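Local coordinates for protein ceramide very long chain fatty acid hydroxylase SCS7 (Saccharomyces cerevisiae, PDB 4ZR1) that hydroxylates the very long chain fatty acids of sphingolipids, probably at C-2 of ceramides, using electrons from cytochrome b5 and a likely dimetal centre, at residues K86-L91 against K184-M189; F133-G138 against G217-L222; L144-L149 against F263-W268; N258-F263 against P283-K288. One frame throughout, in Å; residues are numbered along the deposited sequence.

Contact 1 of 4, residues K86-L91 against K184-M189; sequences KGSAPL and KYRLVM. With BOG (octyl beta-D-glucopyranoside), chain E.
Arg186 reaches across to the carbonyl of Ala89 and grips its single oxygen with both terminal nitrogens, NH1 to Ala89 O at 2.6 Å and NH2 to the same atom at 2.9 Å. Ala89 O lies in the guanidinium plane, and NH1 meets it on a lone pair. A bend at chi2 (72°) turns the arginine chain into this end-on grip. The flat group is also sandwiched: Leu91 CG lies over one face, 3.5 Å from Arg186 NH2, while Ser88 CB lies over the opposite face. Toward Tyr185 the fit is slacker, with Ser88 OG at the ring edge, 3.7 Å from Tyr185 CD2, and bonded instead to Asp183; on the chain before Ser88, Lys86 and Gly87 are exposed. Two hydroxyls of an octyl glucoside bond to the carbonyls of Arg186 and Leu187. Salt bridges to Glu97 and Asp183 probably balance the buried charge: Arg186 joins its probably cytoplasmic loop to the one carrying Ala89 and Glu97, while Asp183 pairs with it from its own loop.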
loop_
_atom_site.group_PDB
_atom_site.type_symbol
_atom_site.label_atom_id
_atom_site.label_comp_id
_atom_site.label_asym_id
_atom_site.label_seq_id
_atom_site.Cartn_x
_atom_site.Cartn_y
_atom_site.Cartn_z
ATOM N N LYS A 86 -5.298 3.722 19.240
ATOM C CA LYS A 86 -6.207 4.671 18.613
ATOM C C LYS A 86 -5.445 5.781 17.895
ATOM O O LYS A 86 -5.996 6.454 17.026
ATOM C CB LYS A 86 -7.173 5.249 19.654
ATOM C CG LYS A 86 -8.384 4.351 19.894
ATOM C CD LYS A 86 -9.339 4.939 20.911
ATOM C CE LYS A 86 -10.708 4.281 20.832
ATOM N NZ LYS A 86 -11.334 4.164 22.183
ATOM N N GLY A 87 -4.173 5.952 18.244
ATOM C CA GLY A 87 -3.351 6.987 17.640
ATOM C C GLY A 87 -2.453 6.478 16.523
ATOM O O GLY A 87 -2.616 5.355 16.034
ATOM N N SER A 88 -1.502 7.312 16.115
ATOM C CA SER A 88 -0.553 6.951 15.062
ATOM C C SER A 88 0.875 6.939 15.582
ATOM O O SER A 88 1.335 7.924 16.149
ATOM C CB SER A 88 -0.660 7.919 13.879
ATOM O OG SER A 88 -1.926 7.827 13.245
ATOM N N ALA A 89 1.577 5.826 15.376
ATOM C CA ALA A 89 2.980 5.689 15.800
ATOM C C ALA A 89 3.873 6.780 15.217
ATOM O O ALA A 89 3.687 7.211 14.085
ATOM C CB ALA A 89 3.521 4.320 15.411
ATOM N N PRO A 90 4.848 7.240 16.002
ATOM C CA PRO A 90 5.739 8.291 15.505
ATOM C C PRO A 90 6.765 7.757 14.504
ATOM O O PRO A 90 7.377 6.716 14.749
ATOM C CB PRO A 90 6.422 8.787 16.779
ATOM C CG PRO A 90 6.445 7.570 17.676
ATOM C CD PRO A 90 5.166 6.839 17.387
ATOM N N LEU A 91 6.946 8.453 13.385
ATOM C CA LEU A 91 7.985 8.074 12.433
ATOM C C LEU A 91 9.235 8.920 12.653
ATOM O O LEU A 91 10.352 8.407 12.595
ATOM C CB LEU A 91 7.494 8.201 10.979
ATOM C CG LEU A 91 6.328 7.291 10.569
ATOM C CD1 LEU A 91 6.171 7.222 9.061
ATOM C CD2 LEU A 91 6.489 5.912 11.136
ATOM N N LYS A 184 -4.997 4.677 10.468
ATOM C CA LYS A 184 -5.841 5.366 9.492
ATOM C C LYS A 184 -5.151 6.553 8.803
ATOM O O LYS A 184 -5.639 7.055 7.791
ATOM C CB LYS A 184 -7.148 5.821 10.150
ATOM C CG LYS A 184 -6.985 6.837 11.267
ATOM C CD LYS A 184 -8.322 7.135 11.951
ATOM C CE LYS A 184 -8.148 8.090 13.131
ATOM N NZ LYS A 184 -9.427 8.386 13.835
ATOM N N TYR A 185 -4.001 6.982 9.307
ATOM C CA TYR A 185 -3.313 8.090 8.654
ATOM C C TYR A 185 -2.046 7.671 7.926
ATOM O O TYR A 185 -1.327 8.519 7.417
ATOM C CB TYR A 185 -2.980 9.185 9.657
ATOM C CG TYR A 185 -4.197 9.899 10.207
ATOM C CD1 TYR A 185 -4.810 10.925 9.501
ATOM C CD2 TYR A 185 -4.713 9.562 11.443
ATOM C CE1 TYR A 185 -5.908 11.581 10.014
ATOM C CE2 TYR A 185 -5.807 10.211 11.958
ATOM C CZ TYR A 185 -6.402 11.218 11.248
ATOM O OH TYR A 185 -7.499 11.852 11.786
ATOM N N ARG A 186 -1.785 6.371 7.851
ATOM C CA ARG A 186 -0.631 5.879 7.110
ATOM C C ARG A 186 -1.024 4.815 6.103
ATOM O O ARG A 186 -0.288 3.853 5.888
ATOM C CB ARG A 186 0.426 5.309 8.061
ATOM C CG ARG A 186 1.436 6.329 8.554
ATOM C CD ARG A 186 0.812 7.278 9.549
ATOM N NE ARG A 186 1.818 8.165 10.116
ATOM C CZ ARG A 186 2.428 7.958 11.280
ATOM N NH1 ARG A 186 2.127 6.894 12.027
ATOM N NH2 ARG A 186 3.340 8.822 11.700
ATOM N N LEU A 187 -2.190 4.980 5.493
ATOM C CA LEU A 187 -2.655 4.037 4.494
ATOM C C LEU A 187 -2.539 4.658 3.104
ATOM O O LEU A 187 -1.779 4.172 2.266
ATOM C CB LEU A 187 -4.092 3.597 4.800
ATOM C CG LEU A 187 -4.709 2.451 3.996
ATOM C CD1 LEU A 187 -5.881 1.820 4.741
ATOM C CD2 LEU A 187 -5.178 2.954 2.643
ATOM N N VAL A 188 -3.290 5.724 2.847
ATOM C CA VAL A 188 -3.225 6.323 1.525
ATOM C C VAL A 188 -1.887 7.011 1.344
ATOM O O VAL A 188 -1.158 7.246 2.305
ATOM C CB VAL A 188 -4.356 7.321 1.262
ATOM C CG1 VAL A 188 -5.720 6.675 1.575
ATOM C CG2 VAL A 188 -4.144 8.593 2.049
ATOM N N MET A 189 -1.559 7.304 0.097
ATOM C CA MET A 189 -0.259 7.847 -0.237
ATOM C C MET A 189 -0.240 9.328 0.037
ATOM O O MET A 189 -1.168 10.043 -0.314
ATOM C CB MET A 189 0.076 7.597 -1.702
ATOM C CG MET A 189 -0.018 6.150 -2.117
ATOM S SD MET A 189 0.552 5.976 -3.809
ATOM C CE MET A 189 1.968 7.053 -3.732
HETATM C C1 BOG E . 2.906 5.262 2.741
HETATM O O1 BOG E . 2.958 6.315 3.680
HETATM C C2 BOG E . 1.764 4.345 3.109
HETATM O O2 BOG E . 2.108 3.710 4.319
HETATM C C3 BOG E . 1.598 3.264 2.065
HETATM O O3 BOG E . 0.416 2.516 2.246
HETATM C C4 BOG E . 1.630 3.826 0.677
HETATM O O4 BOG E . 1.719 2.738 -0.211
HETATM C C5 BOG E . 2.845 4.700 0.521
HETATM O O5 BOG E . 2.747 5.771 1.436
HETATM C C6 BOG E . 2.886 5.162 -0.929
HETATM O O6 BOG E . 3.510 6.417 -1.081
HETATM C "C1'" BOG E . 4.248 6.604 4.177
HETATM C "C2'" BOG E . 4.202 7.729 5.190
HETATM C "C3'" BOG E . 5.552 8.419 5.204
HETATM C "C4'" BOG E . 5.434 9.900 4.896
HETATM C "C5'" BOG E . 6.641 10.371 4.102
HETATM C "C6'" BOG E . 6.741 11.877 4.165
HETATM C "C7'" BOG E . 7.828 12.364 3.235
HETATM C "C8'" BOG E . 9.177 12.146 3.883
#

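Contact 2 of 4, residues F133-G138 against G217-L222; sequences FLFCVG and GFAGGL. With TRD (tridecane), chain K.
With CG anti to the backbone N (chi1 -179°) and the ring turned by chi2 (-82°), Phe135 lays one face over the backbone of Gly220. Gly220 CA sits above the middle of that ring, 3.7 Å from its centroid, a CH-pi contact; Ala219 CB adds an apolar touch, 4.1 Å from Phe135 CD2. Were an alanine to stand at Phe135, Gly220 would probably lose this aromatic cover and a gap would open beside Ala219. Next to the ring the two transmembrane helices run backbone to backbone, their axes 6.4 Å apart and crossing at -39°. Gly217 and Gly221 form a GxxxG pair, and the close, parallel, right-handed crossing with its CA-H...O contacts is that of the GASright motif. Gly220 CA makes such a contact with Phe135 O at 3.3 Å, and Gly221 CA lies at the same distance from Gly138 O. A beta carbon on Gly138 or Gly220 would run into the facing backbone. The bound tridecane lies along this seam: its C7 is 3.5 Å from Gly221 CA, and its C13 end meets a methyl of Val137.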
loop_
_atom_site.group_PDB
_atom_site.type_symbol
_atom_site.label_atom_id
_atom_site.label_comp_id
_atom_site.label_asym_id
_atom_site.label_seq_id
_atom_site.Cartn_x
_atom_site.Cartn_y
_atom_site.Cartn_z
ATOM N N PHE A 133 -13.082 7.360 -24.485
ATOM C CA PHE A 133 -12.486 6.040 -24.643
ATOM C C PHE A 133 -11.058 6.023 -24.113
ATOM O O PHE A 133 -10.656 5.087 -23.435
ATOM C CB PHE A 133 -12.483 5.562 -26.095
ATOM C CG PHE A 133 -11.657 4.317 -26.285
ATOM C CD1 PHE A 133 -12.058 3.111 -25.707
ATOM C CD2 PHE A 133 -10.459 4.353 -26.979
ATOM C CE1 PHE A 133 -11.288 1.958 -25.833
ATOM C CE2 PHE A 133 -9.681 3.197 -27.115
ATOM C CZ PHE A 133 -10.101 1.995 -26.541
ATOM N N LEU A 134 -10.293 7.062 -24.416
ATOM C CA LEU A 134 -8.908 7.120 -23.971
ATOM C C LEU A 134 -8.813 7.319 -22.454
ATOM O O LEU A 134 -7.858 6.875 -21.813
ATOM C CB LEU A 134 -8.167 8.229 -24.715
ATOM C CG LEU A 134 -7.879 7.919 -26.188
ATOM C CD1 LEU A 134 -7.135 9.055 -26.838
ATOM C CD2 LEU A 134 -7.074 6.635 -26.312
ATOM N N PHE A 135 -9.808 7.992 -21.885
ATOM C CA PHE A 135 -9.931 8.090 -20.437
ATOM C C PHE A 135 -10.021 6.696 -19.820
ATOM O O PHE A 135 -9.299 6.378 -18.871
ATOM C CB PHE A 135 -11.164 8.906 -20.062
ATOM C CG PHE A 135 -11.359 9.074 -18.585
ATOM C CD1 PHE A 135 -11.965 8.081 -17.830
ATOM C CD2 PHE A 135 -10.959 10.237 -17.954
ATOM C CE1 PHE A 135 -12.153 8.247 -16.468
ATOM C CE2 PHE A 135 -11.143 10.405 -16.598
ATOM C CZ PHE A 135 -11.745 9.412 -15.855
ATOM N N CYS A 136 -10.913 5.872 -20.374
ATOM C CA CYS A 136 -11.171 4.534 -19.848
ATOM C C CYS A 136 -9.951 3.629 -19.952
ATOM O O CYS A 136 -9.701 2.839 -19.044
ATOM C CB CYS A 136 -12.369 3.896 -20.566
ATOM S SG CYS A 136 -13.949 4.736 -20.207
ATOM N N VAL A 137 -9.176 3.742 -21.032
ATOM C CA VAL A 137 -7.975 2.912 -21.146
ATOM C C VAL A 137 -6.953 3.380 -20.113
ATOM O O VAL A 137 -6.143 2.585 -19.636
ATOM C CB VAL A 137 -7.344 2.925 -22.577
ATOM C CG1 VAL A 137 -8.413 2.841 -23.623
ATOM C CG2 VAL A 137 -6.513 4.152 -22.812
ATOM N N GLY A 138 -7.009 4.663 -19.753
ATOM C CA GLY A 138 -6.208 5.184 -18.660
ATOM C C GLY A 138 -6.522 4.435 -17.374
ATOM O O GLY A 138 -5.611 4.005 -16.654
ATOM N N GLY A 217 -5.913 10.426 -21.552
ATOM C CA GLY A 217 -5.313 9.205 -21.040
ATOM C C GLY A 217 -4.780 9.368 -19.626
ATOM O O GLY A 217 -5.028 8.526 -18.762
ATOM N N PHE A 218 -4.038 10.447 -19.385
ATOM C CA PHE A 218 -3.517 10.715 -18.055
ATOM C C PHE A 218 -4.648 10.969 -17.061
ATOM O O PHE A 218 -4.567 10.539 -15.908
ATOM C CB PHE A 218 -2.563 11.915 -18.057
ATOM C CG PHE A 218 -2.050 12.269 -16.697
ATOM C CD1 PHE A 218 -1.096 11.467 -16.073
ATOM C CD2 PHE A 218 -2.529 13.386 -16.026
ATOM C CE1 PHE A 218 -0.617 11.780 -14.801
ATOM C CE2 PHE A 218 -2.049 13.709 -14.753
ATOM C CZ PHE A 218 -1.098 12.898 -14.142
ATOM N N ALA A 219 -5.694 11.667 -17.498
ATOM C CA ALA A 219 -6.799 11.955 -16.595
ATOM C C ALA A 219 -7.372 10.643 -16.069
ATOM O O ALA A 219 -7.671 10.519 -14.882
ATOM C CB ALA A 219 -7.874 12.782 -17.292
ATOM N N GLY A 220 -7.497 9.659 -16.958
ATOM C CA GLY A 220 -8.026 8.354 -16.604
ATOM C C GLY A 220 -7.137 7.560 -15.653
ATOM O O GLY A 220 -7.611 7.021 -14.653
ATOM N N GLY A 221 -5.851 7.476 -15.974
ATOM C CA GLY A 221 -4.893 6.828 -15.105
ATOM C C GLY A 221 -4.881 7.454 -13.717
ATOM O O GLY A 221 -4.800 6.748 -12.702
ATOM N N LEU A 222 -4.984 8.782 -13.668
ATOM C CA LEU A 222 -4.980 9.485 -12.395
ATOM C C LEU A 222 -6.261 9.188 -11.611
ATOM O O LEU A 222 -6.204 8.949 -10.394
ATOM C CB LEU A 222 -4.810 10.990 -12.609
ATOM C CG LEU A 222 -4.700 11.814 -11.328
ATOM C CD1 LEU A 222 -3.533 11.338 -10.510
ATOM C CD2 LEU A 222 -4.547 13.272 -11.668
HETATM C C1 TRD K . 1.785 5.530 -8.531
HETATM C C2 TRD K . 1.924 6.155 -9.914
HETATM C C3 TRD K . 0.552 6.568 -10.425
HETATM C C4 TRD K . 0.546 6.810 -11.925
HETATM C C5 TRD K . -0.798 7.375 -12.357
HETATM C C6 TRD K . -0.726 7.823 -13.802
HETATM C C7 TRD K . -1.373 6.797 -14.715
HETATM C C8 TRD K . -0.855 6.903 -16.144
HETATM C C9 TRD K . -1.913 6.417 -17.127
HETATM C C10 TRD K . -1.406 6.324 -18.556
HETATM C C11 TRD K . -2.530 5.928 -19.498
HETATM C C12 TRD K . -2.042 5.904 -20.940
HETATM C C13 TRD K . -3.161 5.628 -21.939
#

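Contact 3 of 4, residues L144-L149 against F263-W268; sequences LIEYGL and FGVTSW
Glu146 OE1 is gripped by two consecutive backbone amides, Val265 N at 2.8 Å from Glu146 OE1 and Thr266 N at 2.9 Å from the same oxygen. Both come from one face of the carboxylate plane: the valine N-H arrives almost head-on, whereas that of Thr266 comes from the syn side in a nearly straight bond (177°). The other carboxylate oxygen takes the threonine hydroxyl, Thr266 OG1 giving its proton to Glu146 OE2 over 2.8 Å, again on the syn side. A nearly fully extended side chain (chi1 170°) spans from the helix to the loop. One residue on, Tyr147 brings CE1 against Phe263, 3.9 Å from Phe263 CB and at the edge of the Phe263 ring, near its plane. The tyrosine hydroxyl is bonded to Arg151 and Thr276, while Phe263 O bonds to ND1 of the zinc ligand His150 and its ring meets that imidazole edge-to-face. The contact thus joins transmembrane helix 128-154 to the probably cytoplasmic loop ahead of helix 269-273. Three donors from two neighbouring residues hold both oxygens of a buried carboxylate, which should fix its rotation and help set the path of the loop, whose Phe263 is in turn a second-shell partner of the metal site.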
loop_
_atom_site.group_PDB
_atom_site.type_symbol
_atom_site.label_atom_id
_atom_site.label_comp_id
_atom_site.label_asym_id
_atom_site.label_seq_id
_atom_site.Cartn_x
_atom_site.Cartn_y
_atom_site.Cartn_z
ATOM N N LEU A 144 -3.237 -2.142 -14.029
ATOM C CA LEU A 144 -2.058 -2.943 -14.316
ATOM C C LEU A 144 -0.866 -2.398 -13.540
ATOM O O LEU A 144 -0.129 -3.154 -12.905
ATOM C CB LEU A 144 -1.769 -2.966 -15.819
ATOM C CG LEU A 144 -0.721 -4.005 -16.232
ATOM C CD1 LEU A 144 -1.094 -5.414 -15.745
ATOM C CD2 LEU A 144 -0.540 -3.992 -17.734
ATOM N N ILE A 145 -0.690 -1.080 -13.603
ATOM C CA ILE A 145 0.240 -0.353 -12.746
ATOM C C ILE A 145 0.032 -0.675 -11.263
ATOM O O ILE A 145 0.987 -1.023 -10.550
ATOM C CB ILE A 145 0.100 1.152 -12.970
ATOM C CG1 ILE A 145 0.620 1.505 -14.367
ATOM C CG2 ILE A 145 0.838 1.929 -11.896
ATOM C CD1 ILE A 145 0.272 2.908 -14.818
ATOM N N GLU A 146 -1.218 -0.563 -10.816
ATOM C CA GLU A 146 -1.614 -0.957 -9.460
ATOM C C GLU A 146 -1.096 -2.349 -9.092
ATOM O O GLU A 146 -0.503 -2.532 -8.035
ATOM C CB GLU A 146 -3.137 -0.917 -9.321
ATOM C CG GLU A 146 -3.656 -1.543 -8.037
ATOM C CD GLU A 146 -5.160 -1.782 -8.062
ATOM O OE1 GLU A 146 -5.582 -2.893 -7.654
ATOM O OE2 GLU A 146 -5.917 -0.861 -8.464
ATOM N N TYR A 147 -1.308 -3.323 -9.973
ATOM C CA TYR A 147 -0.783 -4.677 -9.771
ATOM C C TYR A 147 0.748 -4.707 -9.762
ATOM O O TYR A 147 1.348 -5.389 -8.934
ATOM C CB TYR A 147 -1.312 -5.635 -10.853
ATOM C CG TYR A 147 -0.796 -7.050 -10.711
ATOM C CD1 TYR A 147 -1.434 -7.963 -9.882
ATOM C CD2 TYR A 147 0.348 -7.465 -11.389
ATOM C CE1 TYR A 147 -0.955 -9.253 -9.739
ATOM C CE2 TYR A 147 0.831 -8.743 -11.253
ATOM C CZ TYR A 147 0.174 -9.636 -10.428
ATOM O OH TYR A 147 0.658 -10.916 -10.292
ATOM N N GLY A 148 1.373 -3.973 -10.683
ATOM C CA GLY A 148 2.819 -4.011 -10.856
ATOM C C GLY A 148 3.618 -3.328 -9.759
ATOM O O GLY A 148 4.586 -3.895 -9.243
ATOM N N LEU A 149 3.231 -2.101 -9.415
ATOM C CA LEU A 149 3.841 -1.397 -8.294
ATOM C C LEU A 149 3.731 -2.215 -7.018
ATOM O O LEU A 149 4.719 -2.414 -6.315
ATOM C CB LEU A 149 3.192 -0.034 -8.083
ATOM C CG LEU A 149 3.514 0.956 -9.195
ATOM C CD1 LEU A 149 2.971 2.335 -8.867
ATOM C CD2 LEU A 149 5.015 0.992 -9.404
ATOM N N PHE A 263 -2.156 -9.248 -4.897
ATOM C CA PHE A 263 -1.610 -7.918 -5.161
ATOM C C PHE A 263 -2.637 -6.945 -5.737
ATOM O O PHE A 263 -2.470 -5.730 -5.620
ATOM C CB PHE A 263 -0.403 -8.023 -6.091
ATOM C CG PHE A 263 0.691 -8.889 -5.546
ATOM C CD1 PHE A 263 1.417 -8.489 -4.431
ATOM C CD2 PHE A 263 0.993 -10.103 -6.135
ATOM C CE1 PHE A 263 2.429 -9.288 -3.916
ATOM C CE2 PHE A 263 2.004 -10.906 -5.625
ATOM C CZ PHE A 263 2.722 -10.497 -4.510
ATOM N N GLY A 264 -3.701 -7.462 -6.349
ATOM C CA GLY A 264 -4.753 -6.591 -6.836
ATOM C C GLY A 264 -5.637 -6.131 -5.690
ATOM O O GLY A 264 -6.015 -6.952 -4.857
ATOM N N VAL A 265 -5.964 -4.839 -5.621
ATOM C CA VAL A 265 -6.777 -4.374 -4.502
ATOM C C VAL A 265 -8.055 -3.683 -4.991
ATOM O O VAL A 265 -9.055 -3.647 -4.265
ATOM C CB VAL A 265 -5.946 -3.441 -3.500
ATOM C CG1 VAL A 265 -4.457 -3.480 -3.807
ATOM C CG2 VAL A 265 -6.448 -2.017 -3.472
ATOM N N THR A 266 -8.068 -3.174 -6.220
ATOM C CA THR A 266 -9.367 -2.792 -6.798
ATOM C C THR A 266 -10.041 -3.997 -7.429
ATOM O O THR A 266 -11.239 -3.959 -7.713
ATOM C CB THR A 266 -9.263 -1.696 -7.861
ATOM O OG1 THR A 266 -8.378 -2.123 -8.900
ATOM C CG2 THR A 266 -8.762 -0.408 -7.242
ATOM N N SER A 267 -9.255 -5.052 -7.664
ATOM C CA SER A 267 -9.760 -6.353 -8.130
ATOM C C SER A 267 -8.626 -7.364 -8.163
ATOM O O SER A 267 -7.459 -6.979 -8.124
ATOM C CB SER A 267 -10.376 -6.265 -9.527
ATOM O OG SER A 267 -9.359 -6.299 -10.519
ATOM N N TRP A 268 -8.967 -8.648 -8.269
ATOM C CA TRP A 268 -7.960 -9.698 -8.384
ATOM C C TRP A 268 -7.799 -10.146 -9.830
ATOM O O TRP A 268 -7.207 -11.187 -10.103
ATOM C CB TRP A 268 -8.320 -10.892 -7.514
ATOM C CG TRP A 268 -9.675 -11.412 -7.777
ATOM C CD1 TRP A 268 -10.077 -12.143 -8.858
ATOM C CD2 TRP A 268 -10.825 -11.267 -6.935
ATOM N NE1 TRP A 268 -11.411 -12.454 -8.742
ATOM C CE2 TRP A 268 -11.895 -11.929 -7.569
ATOM C CE3 TRP A 268 -11.055 -10.639 -5.705
ATOM C CZ2 TRP A 268 -13.176 -11.979 -7.022
ATOM C CZ3 TRP A 268 -12.325 -10.695 -5.159
ATOM C CH2 TRP A 268 -13.369 -11.357 -5.817
#

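Contact 4 of 4, residues N258-F263 against P283-K288; sequences NYQLGF and PLSKMK
Asn258 uses both ends of its amide, ND2 reaching the other segment at Pro283 O over 2.7 Å and OD1 turning back onto its own loop. The donor stands 40° above the plane of the proline carbonyl and the bond is bent (145°). The other end, Asn258 OD1, accepts from Gln260 N at 2.7 Å and closes an Asx turn; the first torsion (-163°) swings the amide away from the asparagine's own backbone N and sets it between Pro283 and Gln260. A leucine here would probably leave Pro283 O without its donor and the turn without its closing bond, setting the following residues freer to move. At Tyr259 the backbone N makes a weak bond to Ser285 OG, 3.3 Å away, and the ring approaches the same serine, with Tyr259 CE1 3.7 Å from Ser285 CB. That ring stacks on His79 and lies close to the zinc ligands His155 and His178. Further along, the carbonyl of Leu261 bonds to ND1 of another zinc ligand, His254. The bonds across the contact are thus few and lean on one amide and one hydroxyl, joining the C-terminal stretch to a loop whose inner residues border the metal site.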
loop_
_atom_site.group_PDB
_atom_site.type_symbol
_atom_site.label_atom_id
_atom_site.label_comp_id
_atom_site.label_asym_id
_atom_site.label_seq_id
_atom_site.Cartn_x
_atom_site.Cartn_y
_atom_site.Cartn_z
ATOM N N ASN A 258 -1.239 -14.120 3.612
ATOM C CA ASN A 258 -0.214 -14.300 2.588
ATOM C C ASN A 258 0.021 -13.015 1.791
ATOM O O ASN A 258 -0.871 -12.559 1.073
ATOM C CB ASN A 258 -0.613 -15.444 1.641
ATOM C CG ASN A 258 0.557 -15.970 0.816
ATOM O OD1 ASN A 258 1.385 -15.203 0.324
ATOM N ND2 ASN A 258 0.627 -17.290 0.670
ATOM N N TYR A 259 1.218 -12.441 1.916
ATOM C CA TYR A 259 1.576 -11.239 1.163
ATOM C C TYR A 259 2.484 -11.570 -0.025
ATOM O O TYR A 259 3.151 -10.689 -0.572
ATOM C CB TYR A 259 2.244 -10.195 2.075
ATOM C CG TYR A 259 3.557 -10.609 2.725
ATOM C CD1 TYR A 259 3.575 -11.349 3.901
ATOM C CD2 TYR A 259 4.776 -10.222 2.182
ATOM C CE1 TYR A 259 4.767 -11.721 4.498
ATOM C CE2 TYR A 259 5.975 -10.578 2.777
ATOM C CZ TYR A 259 5.963 -11.329 3.931
ATOM O OH TYR A 259 7.156 -11.687 4.516
ATOM N N GLN A 260 2.511 -12.844 -0.414
ATOM C CA GLN A 260 3.146 -13.243 -1.668
ATOM C C GLN A 260 2.079 -13.362 -2.756
ATOM O O GLN A 260 2.384 -13.639 -3.919
ATOM C CB GLN A 260 3.910 -14.561 -1.517
ATOM C CG GLN A 260 5.262 -14.418 -0.854
ATOM C CD GLN A 260 5.168 -14.256 0.650
ATOM O OE1 GLN A 260 4.470 -15.007 1.335
ATOM N NE2 GLN A 260 5.857 -13.252 1.168
ATOM N N LEU A 261 0.827 -13.141 -2.355
ATOM C CA LEU A 261 -0.317 -13.188 -3.257
ATOM C C LEU A 261 -1.274 -12.023 -2.993
ATOM O O LEU A 261 -1.079 -11.253 -2.050
ATOM C CB LEU A 261 -1.059 -14.511 -3.094
ATOM C CG LEU A 261 -0.258 -15.793 -3.290
ATOM C CD1 LEU A 261 -1.088 -16.970 -2.842
ATOM C CD2 LEU A 261 0.170 -15.956 -4.742
ATOM N N GLY A 262 -2.308 -11.904 -3.828
ATOM C CA GLY A 262 -3.364 -10.924 -3.629
ATOM C C GLY A 262 -2.928 -9.483 -3.840
ATOM O O GLY A 262 -3.299 -8.591 -3.063
ATOM N N PHE A 263 -2.156 -9.248 -4.897
ATOM C CA PHE A 263 -1.610 -7.918 -5.161
ATOM C C PHE A 263 -2.637 -6.945 -5.737
ATOM O O PHE A 263 -2.470 -5.730 -5.620
ATOM C CB PHE A 263 -0.403 -8.023 -6.091
ATOM C CG PHE A 263 0.691 -8.889 -5.546
ATOM C CD1 PHE A 263 1.417 -8.489 -4.431
ATOM C CD2 PHE A 263 0.993 -10.103 -6.135
ATOM C CE1 PHE A 263 2.429 -9.288 -3.916
ATOM C CE2 PHE A 263 2.004 -10.906 -5.625
ATOM C CZ PHE A 263 2.722 -10.497 -4.510
ATOM N N PRO A 283 -1.269 -20.969 1.028
ATOM C CA PRO A 283 -0.468 -21.200 2.233
ATOM C C PRO A 283 -0.317 -19.931 3.066
ATOM O O PRO A 283 -0.543 -18.826 2.565
ATOM C CB PRO A 283 0.895 -21.631 1.675
ATOM C CG PRO A 283 0.677 -21.888 0.217
ATOM C CD PRO A 283 -0.452 -21.024 -0.191
ATOM N N LEU A 284 0.079 -20.085 4.324
ATOM C CA LEU A 284 0.478 -18.939 5.132
ATOM C C LEU A 284 1.860 -18.464 4.677
ATOM O O LEU A 284 2.594 -19.200 4.006
ATOM C CB LEU A 284 0.497 -19.295 6.619
ATOM C CG LEU A 284 -0.790 -19.852 7.232
ATOM C CD1 LEU A 284 -0.594 -20.145 8.714
ATOM C CD2 LEU A 284 -1.949 -18.899 7.024
ATOM N N SER A 285 2.220 -17.233 5.027
ATOM C CA SER A 285 3.558 -16.743 4.726
ATOM C C SER A 285 4.533 -17.210 5.811
ATOM O O SER A 285 4.128 -17.487 6.945
ATOM C CB SER A 285 3.556 -15.221 4.591
ATOM O OG SER A 285 2.991 -14.828 3.347
ATOM N N LYS A 286 5.812 -17.322 5.461
ATOM C CA LYS A 286 6.779 -17.899 6.387
ATOM C C LYS A 286 7.146 -16.891 7.464
ATOM O O LYS A 286 7.224 -15.696 7.203
ATOM C CB LYS A 286 8.030 -18.401 5.644
ATOM C CG LYS A 286 8.866 -17.350 4.916
ATOM C CD LYS A 286 9.904 -18.030 4.010
ATOM C CE LYS A 286 10.843 -17.037 3.326
ATOM N NZ LYS A 286 11.841 -16.447 4.269
ATOM N N MET A 287 7.332 -17.385 8.685
ATOM C CA MET A 287 7.732 -16.542 9.801
ATOM C C MET A 287 9.138 -16.955 10.212
ATOM O O MET A 287 9.331 -17.568 11.265
ATOM C CB MET A 287 6.753 -16.665 10.973
ATOM C CG MET A 287 5.277 -16.728 10.558
ATOM S SD MET A 287 4.124 -16.524 11.938
ATOM C CE MET A 287 2.721 -17.481 11.383
ATOM N N LYS A 288 10.104 -16.600 9.366
ATOM C CA LYS A 288 11.479 -17.098 9.437
ATOM C C LYS A 288 12.183 -16.840 10.771
ATOM O O LYS A 288 12.953 -17.672 11.242
ATOM C CB LYS A 288 12.306 -16.488 8.293
ATOM C CG LYS A 288 13.505 -17.325 7.882
ATOM C CD LYS A 288 14.267 -16.651 6.765
ATOM C CE LYS A 288 15.279 -17.583 6.126
ATOM N NZ LYS A 288 15.587 -17.172 4.727
#

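Contacts 3 and 4 share Phe263, their centres 16 Å apart: the loop that follows helix 242-256 meets the C-terminal stretch at one end and transmembrane helix 128-154 at the other. Both border the metal site, with side chains of Phe263 and Tyr259 about 6 and 5 Å from a zinc ion. Contact 1 lies on the opposite side of the chain's centre from contact 3, 22 Å between their centres, with its Arg186 side chain about 11 Å from a zinc ion. Contact 2 shares helix 128-154 with contact 3, 16 Å away between centres and nearer the probably lumenal end, and gives Val137, Gly138, Gly217 and Gly221 to the tridecane pocket that Leu149 of contact 3 also lines.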